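Local coordinates for protein giardin subunit alpha-1 (Giardia intestinalis, PDB 4EVF) that binds calcium ions and, in a calcium-dependent manner, phospholipids such as phosphatidylserine, and takes part in parasite attachment and cytoskeletal remodelling, at residues 84-89 and 124-129; 176-179 and 185-188. One frame throughout, in Å; residues are numbered along the deposited sequence.

Contact 1 (84-89 and 124-129); sequences DALSGR and EDFMKD
Leu86, on helix 74-87, reaches across to helix 122-130 and supplies the whole of the first segment's share of an apolar contact with Asp125, Phe126 and Asp129. Its two methyl groups divide the work. Leu86 CD1 lies against the backbone of the opposing helix, 3.9 Å from Phe126 CA and 4.1 Å from Asp125 O, while Leu86 CD2 meets the flank of Asp129 at CB, also 3.9 Å away. Leu86 CD2 also approaches the Phe126 ring obliquely, 4.2 Å from Phe126 CD2. A chi1 of -69° sends Leu86 CG across, anti to its own carbonyl carbon, and a chi2 of 169° spreads the methyls, one against the backbone and one against Asp129. Both segments belong to the predicted second repeat of this annexin, an all-helical fold. Helices 92-100 and 135-145 complete the surroundings: Phe95 touches Leu86 and meets the Phe126 ring, and Met140 and Met144 pack on Phe126.

The polar groups add little attraction across the gap. Asp129 OD2 comes within 3.3 Å of Leu86 O, but both are acceptors, and the proximity is probably mildly unfavourable. Asp125 turns its carboxylate to another partner, its OD2 bonding to Tyr114 OH. Within the first segment, Asp84 O accepts two bonds from Ser87, one from N and one from OG; the OG bond, at 2.7 Å, ties the Ser87 side chain back to the backbone of Asp84.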
ATOM      1  N   ASP A  84      13.827   3.852   4.570  1.00 19.17           N
ATOM      2  CA  ASP A  84      13.645   3.597   5.997  1.00 22.08           C
ATOM      3  C   ASP A  84      13.583   2.094   6.297  1.00 22.98           C
ATOM      4  O   ASP A  84      14.210   1.605   7.250  1.00 19.49           O
ATOM      5  CB  ASP A  84      12.366   4.263   6.492  1.00 21.34           C
ATOM      6  CG  ASP A  84      12.463   5.778   6.528  1.00 25.07           C
ATOM      7  OD1 ASP A  84      11.483   6.401   6.987  1.00 25.52           O
ATOM      8  OD2 ASP A  84      13.506   6.339   6.116  1.00 23.34           O
ATOM      9  N   ALA A  85      12.826   1.365   5.480  1.00 19.50           N
ATOM     10  CA  ALA A  85      12.674  -0.073   5.677  1.00 20.52           C
ATOM     11  C   ALA A  85      14.007  -0.797   5.535  1.00 20.86           C
ATOM     12  O   ALA A  85      14.161  -1.903   6.031  1.00 19.27           O
ATOM     13  CB  ALA A  85      11.640  -0.657   4.700  1.00 17.13           C
ATOM     14  N   LEU A  86      14.966  -0.169   4.857  1.00 20.52           N
ATOM     15  CA  LEU A  86      16.264  -0.781   4.602  1.00 19.32           C
ATOM     16  C   LEU A  86      17.355  -0.245   5.521  1.00 23.35           C
ATOM     17  O   LEU A  86      18.438  -0.823   5.593  1.00 28.25           O
ATOM     18  CB  LEU A  86      16.698  -0.567   3.139  1.00 21.09           C
ATOM     19  CG  LEU A  86      15.894  -1.310   2.066  1.00 25.71           C
ATOM     20  CD1 LEU A  86      16.238  -0.822   0.644  1.00 24.04           C
ATOM     21  CD2 LEU A  86      16.065  -2.815   2.189  1.00 23.19           C
ATOM     22  N   SER A  87      17.073   0.858   6.208  1.00 23.37           N
ATOM     23  CA  SER A  87      18.087   1.554   7.004  1.00 25.23           C
ATOM     24  C   SER A  87      18.606   0.710   8.179  1.00 26.58           C
ATOM     25  O   SER A  87      19.781   0.788   8.527  1.00 32.88           O
ATOM     26  CB  SER A  87      17.565   2.920   7.491  1.00 23.39           C
ATOM     27  OG  SER A  87      16.406   2.785   8.301  1.00 27.74           O
ATOM     28  N   GLY A  88      17.732  -0.091   8.783  1.00 27.72           N
ATOM     29  CA  GLY A  88      18.118  -0.978   9.869  1.00 24.25           C
ATOM     30  C   GLY A  88      17.835  -2.427   9.526  1.00 25.18           C
ATOM     31  O   GLY A  88      17.996  -2.846   8.381  1.00 23.69           O
ATOM     32  N   ARG A  89      17.409  -3.199  10.519  1.00 24.17           N
ATOM     33  CA  ARG A  89      16.918  -4.552  10.280  1.00 23.04           C
ATOM     34  C   ARG A  89      15.784  -4.482   9.261  1.00 22.24           C
ATOM     35  O   ARG A  89      14.907  -3.626   9.377  1.00 21.61           O
ATOM     36  CB  ARG A  89      16.389  -5.110  11.591  1.00 25.28           C
ATOM     37  CG  ARG A  89      16.437  -6.612  11.751  1.00 30.36           C
ATOM     38  CD  ARG A  89      16.214  -6.945  13.234  1.00 33.83           C
ATOM     39  NE  ARG A  89      16.054  -5.701  13.986  1.00 35.57           N
ATOM     40  CZ  ARG A  89      15.391  -5.588  15.131  1.00 35.03           C
ATOM     41  NH1 ARG A  89      14.827  -6.656  15.680  1.00 27.60           N
ATOM     42  NH2 ARG A  89      15.288  -4.399  15.718  1.00 35.00           N
ATOM     43  N   GLU A 124      18.606  -2.529  -6.677  1.00 29.21           N
ATOM     44  CA  GLU A 124      19.933  -2.989  -6.281  1.00 28.56           C
ATOM     45  C   GLU A 124      20.131  -2.891  -4.766  1.00 27.68           C
ATOM     46  O   GLU A 124      20.570  -3.853  -4.129  1.00 25.61           O
ATOM     47  CB  GLU A 124      20.994  -2.173  -7.019  1.00 29.78           C
ATOM     48  CG  GLU A 124      22.309  -2.889  -7.220  1.00 37.75           C
ATOM     49  CD  GLU A 124      23.046  -2.395  -8.460  1.00 45.79           C
ATOM     50  OE1 GLU A 124      24.287  -2.266  -8.400  1.00 54.44           O
ATOM     51  OE2 GLU A 124      22.385  -2.142  -9.495  1.00 46.55           O
ATOM     52  N   ASP A 125      19.803  -1.731  -4.195  1.00 27.96           N
ATOM     53  CA  ASP A 125      19.857  -1.521  -2.744  1.00 25.36           C
ATOM     54  C   ASP A 125      18.970  -2.512  -1.998  1.00 26.47           C
ATOM     55  O   ASP A 125      19.332  -3.009  -0.937  1.00 23.79           O
ATOM     56  CB  ASP A 125      19.393  -0.108  -2.383  1.00 29.96           C
ATOM     57  CG  ASP A 125      20.541   0.878  -2.253  1.00 40.38           C
ATOM     58  OD1 ASP A 125      21.687   0.529  -2.627  1.00 41.53           O
ATOM     59  OD2 ASP A 125      20.285   2.013  -1.780  1.00 41.02           O
ATOM     60  N   PHE A 126      17.791  -2.768  -2.550  1.00 22.78           N
ATOM     61  CA  PHE A 126      16.837  -3.692  -1.949  1.00 24.84           C
ATOM     62  C   PHE A 126      17.396  -5.111  -1.913  1.00 26.85           C
ATOM     63  O   PHE A 126      17.503  -5.718  -0.846  1.00 24.94           O
ATOM     64  CB  PHE A 126      15.518  -3.669  -2.729  1.00 23.42           C
ATOM     65  CG  PHE A 126      14.393  -4.364  -2.037  1.00 23.54           C
ATOM     66  CD1 PHE A 126      14.133  -5.703  -2.283  1.00 23.94           C
ATOM     67  CD2 PHE A 126      13.579  -3.677  -1.147  1.00 25.48           C
ATOM     68  CE1 PHE A 126      13.082  -6.353  -1.647  1.00 28.05           C
ATOM     69  CE2 PHE A 126      12.527  -4.318  -0.514  1.00 23.13           C
ATOM     70  CZ  PHE A 126      12.279  -5.663  -0.762  1.00 21.48           C
ATOM     71  N   MET A 127      17.758  -5.644  -3.075  1.00 24.80           N
ATOM     72  CA  MET A 127      18.255  -7.021  -3.132  1.00 26.43           C
ATOM     73  C   MET A 127      19.558  -7.201  -2.335  1.00 26.15           C
ATOM     74  O   MET A 127      19.821  -8.279  -1.803  1.00 22.15           O
ATOM     75  CB  MET A 127      18.431  -7.500  -4.576  1.00 25.54           C
ATOM     76  CG  MET A 127      17.144  -7.505  -5.402  1.00 27.13           C
ATOM     77  SD  MET A 127      15.744  -8.326  -4.595  1.00 25.37           S
ATOM     78  CE  MET A 127      16.354 -10.000  -4.383  1.00 24.16           C
ATOM     79  N   LYS A 128      20.357  -6.139  -2.257  1.00 22.75           N
ATOM     80  CA  LYS A 128      21.563  -6.134  -1.440  1.00 28.19           C
ATOM     81  C   LYS A 128      21.236  -6.592  -0.018  1.00 25.47           C
ATOM     82  O   LYS A 128      21.885  -7.486   0.538  1.00 24.14           O
ATOM     83  CB  LYS A 128      22.155  -4.722  -1.425  1.00 30.02           C
ATOM     84  CG  LYS A 128      23.237  -4.448  -0.374  1.00 34.15           C
ATOM     85  CD  LYS A 128      23.518  -2.944  -0.297  1.00 35.37           C
ATOM     86  CE  LYS A 128      24.232  -2.544   0.999  1.00 38.48           C
ATOM     87  NZ  LYS A 128      25.618  -3.082   1.066  1.00 38.27           N
ATOM     88  N   ASP A 129      20.203  -5.995   0.556  1.00 24.29           N
ATOM     89  CA  ASP A 129      19.907  -6.194   1.969  1.00 24.30           C
ATOM     90  C   ASP A 129      18.968  -7.370   2.207  1.00 22.53           C
ATOM     91  O   ASP A 129      18.882  -7.889   3.314  1.00 23.47           O
ATOM     92  CB  ASP A 129      19.324  -4.920   2.581  1.00 25.42           C
ATOM     93  CG  ASP A 129      20.407  -3.955   3.089  1.00 31.11           C
ATOM     94  OD1 ASP A 129      21.595  -4.336   3.119  1.00 28.23           O
ATOM     95  OD2 ASP A 129      20.061  -2.816   3.472  1.00 28.25           O
TER

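Contact 2 (176-179 and 185-188); sequences DFFG and EYRP
A buried cluster of three aromatic rings joins two consecutive helices, 171-180 and 183-196, inside the predicted third annexin repeat, with only a short connection between them. Tyr186 supplies one ring, whose end meets Phe177 and Phe178, adjacent in sequence. A chi1 of -176° swings the Tyr186 ring out from its helix, with CG opposite the backbone N. Phe177 meets it rim to rim: CE1 of Phe177 lies 3.8 Å from Tyr186 CE1, each atom near the plane of the other ring, while the two side chains run roughly at right angles. Phe178 takes the far end of the tyrosine. Phe178 CE1 is 3.5 Å from Tyr186 CE1 and 3.3 Å from Tyr186 OH, and the hydroxyl oxygen sits at the edge of the Phe178 ring, in its plane. These two rings are inclined at 58° with centroids 5.8 Å apart, an oblique pairing. Phe177 also packs on its neighbour, its CD1 lying 3.7 Å above one face of the Phe178 ring, near its periphery. The buried phenol is satisfied by a hydrogen bond between Tyr186 OH and His221 ND1, which ties the ring to helix 211-225. Leu224 from that helix touches both Phe178 and Tyr186, as does Ile201 of helix 201-208, while helix 155-167 brings Leu162 to Phe177 and Phe166 to Phe178.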
ATOM      1  N   ASP A 176       7.330 -17.579 -10.226  1.00 21.18           N
ATOM      2  CA  ASP A 176       7.119 -17.039 -11.560  1.00 24.07           C
ATOM      3  C   ASP A 176       5.642 -16.726 -11.784  1.00 21.23           C
ATOM      4  O   ASP A 176       5.309 -15.701 -12.353  1.00 18.24           O
ATOM      5  CB  ASP A 176       7.615 -18.032 -12.612  1.00 23.46           C
ATOM      6  CG  ASP A 176       7.350 -17.555 -14.015  1.00 26.14           C
ATOM      7  OD1 ASP A 176       8.165 -16.755 -14.519  1.00 30.05           O
ATOM      8  OD2 ASP A 176       6.323 -17.965 -14.602  1.00 30.75           O
ATOM      9  N   PHE A 177       4.752 -17.605 -11.331  1.00 18.43           N
ATOM     10  CA  PHE A 177       3.327 -17.366 -11.521  1.00 20.47           C
ATOM     11  C   PHE A 177       2.841 -16.101 -10.814  1.00 20.86           C
ATOM     12  O   PHE A 177       2.273 -15.209 -11.434  1.00 16.26           O
ATOM     13  CB  PHE A 177       2.483 -18.558 -11.058  1.00 19.61           C
ATOM     14  CG  PHE A 177       1.007 -18.304 -11.136  1.00 19.70           C
ATOM     15  CD1 PHE A 177       0.325 -17.767 -10.051  1.00 18.69           C
ATOM     16  CD2 PHE A 177       0.307 -18.560 -12.308  1.00 17.57           C
ATOM     17  CE1 PHE A 177      -1.032 -17.515 -10.130  1.00 21.44           C
ATOM     18  CE2 PHE A 177      -1.040 -18.327 -12.382  1.00 17.74           C
ATOM     19  CZ  PHE A 177      -1.717 -17.796 -11.305  1.00 17.79           C
ATOM     20  N   PHE A 178       3.051 -16.028  -9.504  1.00 20.39           N
ATOM     21  CA  PHE A 178       2.611 -14.856  -8.759  1.00 19.95           C
ATOM     22  C   PHE A 178       3.363 -13.586  -9.182  1.00 17.17           C
ATOM     23  O   PHE A 178       2.804 -12.491  -9.147  1.00 16.07           O
ATOM     24  CB  PHE A 178       2.687 -15.115  -7.248  1.00 16.50           C
ATOM     25  CG  PHE A 178       1.593 -16.013  -6.754  1.00 16.02           C
ATOM     26  CD1 PHE A 178       0.351 -15.491  -6.441  1.00 18.76           C
ATOM     27  CD2 PHE A 178       1.792 -17.380  -6.642  1.00 15.75           C
ATOM     28  CE1 PHE A 178      -0.676 -16.313  -6.008  1.00 20.09           C
ATOM     29  CE2 PHE A 178       0.776 -18.205  -6.224  1.00 17.89           C
ATOM     30  CZ  PHE A 178      -0.461 -17.673  -5.896  1.00 20.81           C
ATOM     31  N   GLY A 179       4.611 -13.739  -9.615  1.00 18.65           N
ATOM     32  CA  GLY A 179       5.397 -12.598 -10.051  1.00 17.05           C
ATOM     33  C   GLY A 179       5.108 -12.048 -11.444  1.00 21.23           C
ATOM     34  O   GLY A 179       5.502 -10.913 -11.748  1.00 21.40           O
ATOM     35  N   GLU A 185      -6.174 -11.671 -15.213  1.00 22.03           N
ATOM     36  CA  GLU A 185      -6.241 -13.118 -15.410  1.00 19.72           C
ATOM     37  C   GLU A 185      -6.294 -13.838 -14.080  1.00 24.75           C
ATOM     38  O   GLU A 185      -6.903 -14.903 -13.949  1.00 24.85           O
ATOM     39  CB  GLU A 185      -5.023 -13.602 -16.204  1.00 22.97           C
ATOM     40  CG  GLU A 185      -4.827 -12.867 -17.525  1.00 27.65           C
ATOM     41  CD  GLU A 185      -3.883 -13.579 -18.475  1.00 32.49           C
ATOM     42  OE1 GLU A 185      -3.087 -14.437 -18.014  1.00 30.29           O
ATOM     43  OE2 GLU A 185      -3.943 -13.286 -19.693  1.00 28.17           O
ATOM     44  N   TYR A 186      -5.653 -13.256 -13.078  1.00 23.54           N
ATOM     45  CA  TYR A 186      -5.570 -13.926 -11.780  1.00 22.09           C
ATOM     46  C   TYR A 186      -6.944 -14.233 -11.195  1.00 21.79           C
ATOM     47  O   TYR A 186      -7.197 -15.351 -10.741  1.00 18.78           O
ATOM     48  CB  TYR A 186      -4.752 -13.098 -10.797  1.00 23.25           C
ATOM     49  CG  TYR A 186      -4.553 -13.787  -9.461  1.00 22.80           C
ATOM     50  CD1 TYR A 186      -3.577 -14.767  -9.309  1.00 20.61           C
ATOM     51  CD2 TYR A 186      -5.337 -13.458  -8.357  1.00 20.21           C
ATOM     52  CE1 TYR A 186      -3.378 -15.396  -8.084  1.00 21.28           C
ATOM     53  CE2 TYR A 186      -5.141 -14.086  -7.123  1.00 22.46           C
ATOM     54  CZ  TYR A 186      -4.161 -15.055  -6.998  1.00 21.09           C
ATOM     55  OH  TYR A 186      -3.949 -15.698  -5.787  1.00 18.25           O
ATOM     56  N   ARG A 187      -7.834 -13.245 -11.230  1.00 23.15           N
ATOM     57  CA  ARG A 187      -9.162 -13.368 -10.627  1.00 24.43           C
ATOM     58  C   ARG A 187      -9.946 -14.587 -11.131  1.00 24.73           C
ATOM     59  O   ARG A 187     -10.464 -15.374 -10.325  1.00 23.35           O
ATOM     60  CB  ARG A 187      -9.947 -12.062 -10.823  1.00 26.97           C
ATOM     61  CG  ARG A 187      -9.046 -10.824 -10.684  1.00 28.51           C
ATOM     62  CD  ARG A 187      -9.788  -9.489 -10.704  1.00 31.16           C
ATOM     63  NE  ARG A 187      -8.946  -8.428 -10.140  1.00 35.91           N
ATOM     64  CZ  ARG A 187      -8.323  -7.485 -10.846  1.00 39.91           C
ATOM     65  NH1 ARG A 187      -8.455  -7.428 -12.173  1.00 34.79           N
ATOM     66  NH2 ARG A 187      -7.575  -6.579 -10.220  1.00 36.60           N
ATOM     67  N   PRO A 188     -10.043 -14.757 -12.465  1.00 23.18           N
ATOM     68  CA  PRO A 188     -10.712 -15.964 -12.980  1.00 20.53           C
ATOM     69  C   PRO A 188      -9.985 -17.257 -12.582  1.00 23.89           C
ATOM     70  O   PRO A 188     -10.628 -18.272 -12.327  1.00 21.86           O
ATOM     71  CB  PRO A 188     -10.671 -15.777 -14.506  1.00 23.71           C
ATOM     72  CG  PRO A 188      -9.686 -14.638 -14.753  1.00 25.42           C
ATOM     73  CD  PRO A 188      -9.720 -13.788 -13.529  1.00 22.91           C
TER

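In the fold
The two contacts illustrate how an annexin is assembled from helical repeats: each contact lies within one predicted repeat, and the first closes before the second opens along the chain. Contact 1 falls within the predicted second repeat and contact 2 within the third. Their centres are about 27 Å apart and their nearest atoms about 12 Å, with no touch between them. Both lie well out from the middle of the molecule, about 18 and 19 Å from the chain centre. They differ in span and burial: contact 1 brings together segments with 34 residues between them and is partly buried, whereas contact 2 links neighbouring helices and is buried.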